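Citrate synthase (Pyrobaculum aerophilum, PDB 2IBP) probably catalyses the condensation of oxaloacetate and acetyl-CoA with water to give citrate and CoA, feeding carbon into the tricarboxylic acid cycle. Local coordinates at residues Ser60-Val65 against Leu181-Asn186. Residues are numbered along the deposited sequence; the frame is centred on the assembly and turned at random.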
loop_
_atom_site.group_PDB
_atom_site.type_symbol
_atom_site.label_atom_id
_atom_site.label_comp_id
_atom_site.label_asym_id
_atom_site.label_seq_id
_atom_site.Cartn_x
_atom_site.Cartn_y
_atom_site.Cartn_z
ATOM N N SER A 60 -10.257 -11.544 28.429
ATOM C CA SER A 60 -10.987 -11.365 27.209
ATOM C C SER A 60 -10.688 -12.451 26.171
ATOM O O SER A 60 -10.083 -13.485 26.467
ATOM C CB SER A 60 -10.732 -9.948 26.698
ATOM O OG SER A 60 -11.654 -9.569 25.709
ATOM N N THR A 61 -11.194 -12.227 24.972
ATOM C CA THR A 61 -11.052 -13.120 23.835
ATOM C C THR A 61 -10.785 -12.233 22.615
ATOM O O THR A 61 -11.024 -11.020 22.662
ATOM C CB THR A 61 -12.371 -13.851 23.557
ATOM O OG1 THR A 61 -13.420 -12.890 23.311
ATOM C CG2 THR A 61 -12.764 -14.726 24.752
ATOM N N TYR A 62 -10.357 -12.811 21.507
ATOM C CA TYR A 62 -10.136 -11.970 20.340
ATOM C C TYR A 62 -11.437 -11.351 19.856
ATOM O O TYR A 62 -11.445 -10.208 19.407
ATOM C CB TYR A 62 -9.454 -12.711 19.207
ATOM C CG TYR A 62 -9.100 -11.790 18.064
ATOM C CD1 TYR A 62 -8.105 -10.837 18.201
ATOM C CD2 TYR A 62 -9.767 -11.860 16.866
ATOM C CE1 TYR A 62 -7.765 -9.998 17.144
ATOM C CE2 TYR A 62 -9.405 -11.064 15.794
ATOM C CZ TYR A 62 -8.402 -10.135 15.943
ATOM O OH TYR A 62 -8.101 -9.334 14.863
ATOM N N GLU A 63 -12.546 -12.075 19.974
ATOM C CA GLU A 63 -13.820 -11.491 19.564
ATOM C C GLU A 63 -14.081 -10.211 20.350
ATOM O O GLU A 63 -14.380 -9.175 19.775
ATOM C CB GLU A 63 -14.984 -12.459 19.777
ATOM C CG GLU A 63 -14.980 -13.686 18.847
ATOM C CD GLU A 63 -14.162 -14.872 19.363
ATOM O OE1 GLU A 63 -13.222 -14.682 20.166
ATOM O OE2 GLU A 63 -14.468 -16.008 18.922
ATOM N N GLU A 64 -13.928 -10.274 21.662
ATOM C CA GLU A 64 -14.192 -9.100 22.496
ATOM C C GLU A 64 -13.157 -7.997 22.318
ATOM O O GLU A 64 -13.489 -6.818 22.278
ATOM C CB GLU A 64 -14.313 -9.508 23.960
ATOM C CG GLU A 64 -14.789 -8.409 24.866
ATOM C CD GLU A 64 -14.910 -8.878 26.298
ATOM O OE1 GLU A 64 -13.863 -9.165 26.917
ATOM O OE2 GLU A 64 -16.060 -8.893 26.819
ATOM N N VAL A 65 -11.884 -8.378 22.220
ATOM C CA VAL A 65 -10.828 -7.406 22.035
ATOM C C VAL A 65 -10.962 -6.726 20.675
ATOM O O VAL A 65 -10.713 -5.528 20.559
ATOM C CB VAL A 65 -9.441 -8.056 22.203
ATOM C CG1 VAL A 65 -8.341 -7.153 21.658
ATOM C CG2 VAL A 65 -9.229 -8.414 23.666
ATOM N N LEU A 181 -17.783 -22.804 16.180
ATOM C CA LEU A 181 -16.475 -22.586 16.763
ATOM C C LEU A 181 -16.149 -21.102 16.847
ATOM O O LEU A 181 -16.576 -20.311 15.996
ATOM C CB LEU A 181 -15.393 -23.274 15.931
ATOM C CG LEU A 181 -15.439 -24.793 15.867
ATOM C CD1 LEU A 181 -14.261 -25.325 15.048
ATOM C CD2 LEU A 181 -15.416 -25.333 17.300
ATOM N N GLY A 182 -15.357 -20.751 17.851
ATOM C CA GLY A 182 -14.863 -19.396 18.031
ATOM C C GLY A 182 -13.863 -19.035 16.944
ATOM O O GLY A 182 -13.417 -19.878 16.173
ATOM N N HIS A 183 -13.469 -17.778 16.922
ATOM C CA HIS A 183 -12.607 -17.261 15.854
ATOM C C HIS A 183 -11.280 -18.016 15.763
ATOM O O HIS A 183 -10.913 -18.537 14.680
ATOM C CB HIS A 183 -12.369 -15.780 16.119
ATOM C CG HIS A 183 -11.765 -15.044 14.977
ATOM N ND1 HIS A 183 -12.523 -14.529 13.944
ATOM C CD2 HIS A 183 -10.507 -14.589 14.780
ATOM C CE1 HIS A 183 -11.729 -13.891 13.102
ATOM N NE2 HIS A 183 -10.505 -13.891 13.597
ATOM N N ALA A 184 -10.582 -18.119 16.901
ATOM C CA ALA A 184 -9.288 -18.803 16.973
ATOM C C ALA A 184 -9.444 -20.315 16.752
ATOM O O ALA A 184 -8.717 -20.930 15.968
ATOM C CB ALA A 184 -8.637 -18.532 18.305
ATOM N N ALA A 185 -10.405 -20.931 17.436
ATOM C CA ALA A 185 -10.623 -22.372 17.263
ATOM C C ALA A 185 -10.976 -22.720 15.833
ATOM O O ALA A 185 -10.487 -23.699 15.261
ATOM C CB ALA A 185 -11.720 -22.883 18.202
ATOM N N ASN A 186 -11.828 -21.909 15.232
ATOM C CA ASN A 186 -12.231 -22.171 13.890
ATOM C C ASN A 186 -11.040 -22.093 12.936
ATOM O O ASN A 186 -10.958 -22.852 11.971
ATOM C CB ASN A 186 -13.281 -21.191 13.440
ATOM C CG ASN A 186 -13.735 -21.474 12.053
ATOM O OD1 ASN A 186 -14.318 -22.527 11.792
ATOM N ND2 ASN A 186 -13.429 -20.560 11.117
HETATM O O HOH W 1 -11.393 -16.749 19.362
#
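E63 and H183, whose CA atoms lie 7.0 Å apart, bring together the first turns of two helices, 62-71 and 183-192. T61 is the N-cap of the first helix, its OG1 accepting from E64 N, and G182 holds the same position in the second. Across the contact, the carboxylate of E63 takes up amide groups at the start of helix 183-192. H183 N donates to E63 OE2 at 2.9 Å along an almost straight line (175°), meeting the oxygen from above the carboxylate plane, 43° out of it. The other oxygen, OE1, accepts from a water that in turn accepts from A184 N at 2.9 Å, so one glutamate serves two successive first-turn amides, one directly and one through water. The bend at chi2 brings the carboxylate to the N-terminal end of helix 183-192, where its negative charge would be favoured by the helix dipole. OE2 also lies 3.5 Å from G182 CA.

Beside this polar link, the Y62 and H183 rings lie next to each other, inclined by 32° with centroids 5.2 Å apart. They touch through the CD2-CE2 side of the tyrosine and the CD2-NE2 side of the imidazole, closest at 3.5 Å between Y62 CD2 and H183 CD2. Both CB bonds point across the contact and both CG atoms are anti to the backbone N, which brings the rings side by side. Y62 OH reaches beyond the pair to hydrogen-bond S370 O.

The N-terminal ends of helices 62-71 and 183-192 thus meet within the largely helical citrate synthase fold, away from the probable catalytic residues and the magnesium site. Helix 141-169 touches both rings, through V155 on Y62 and P159 on H183; helix 198-210 packs against both segments, while I84 of helix 77-90 meets E63.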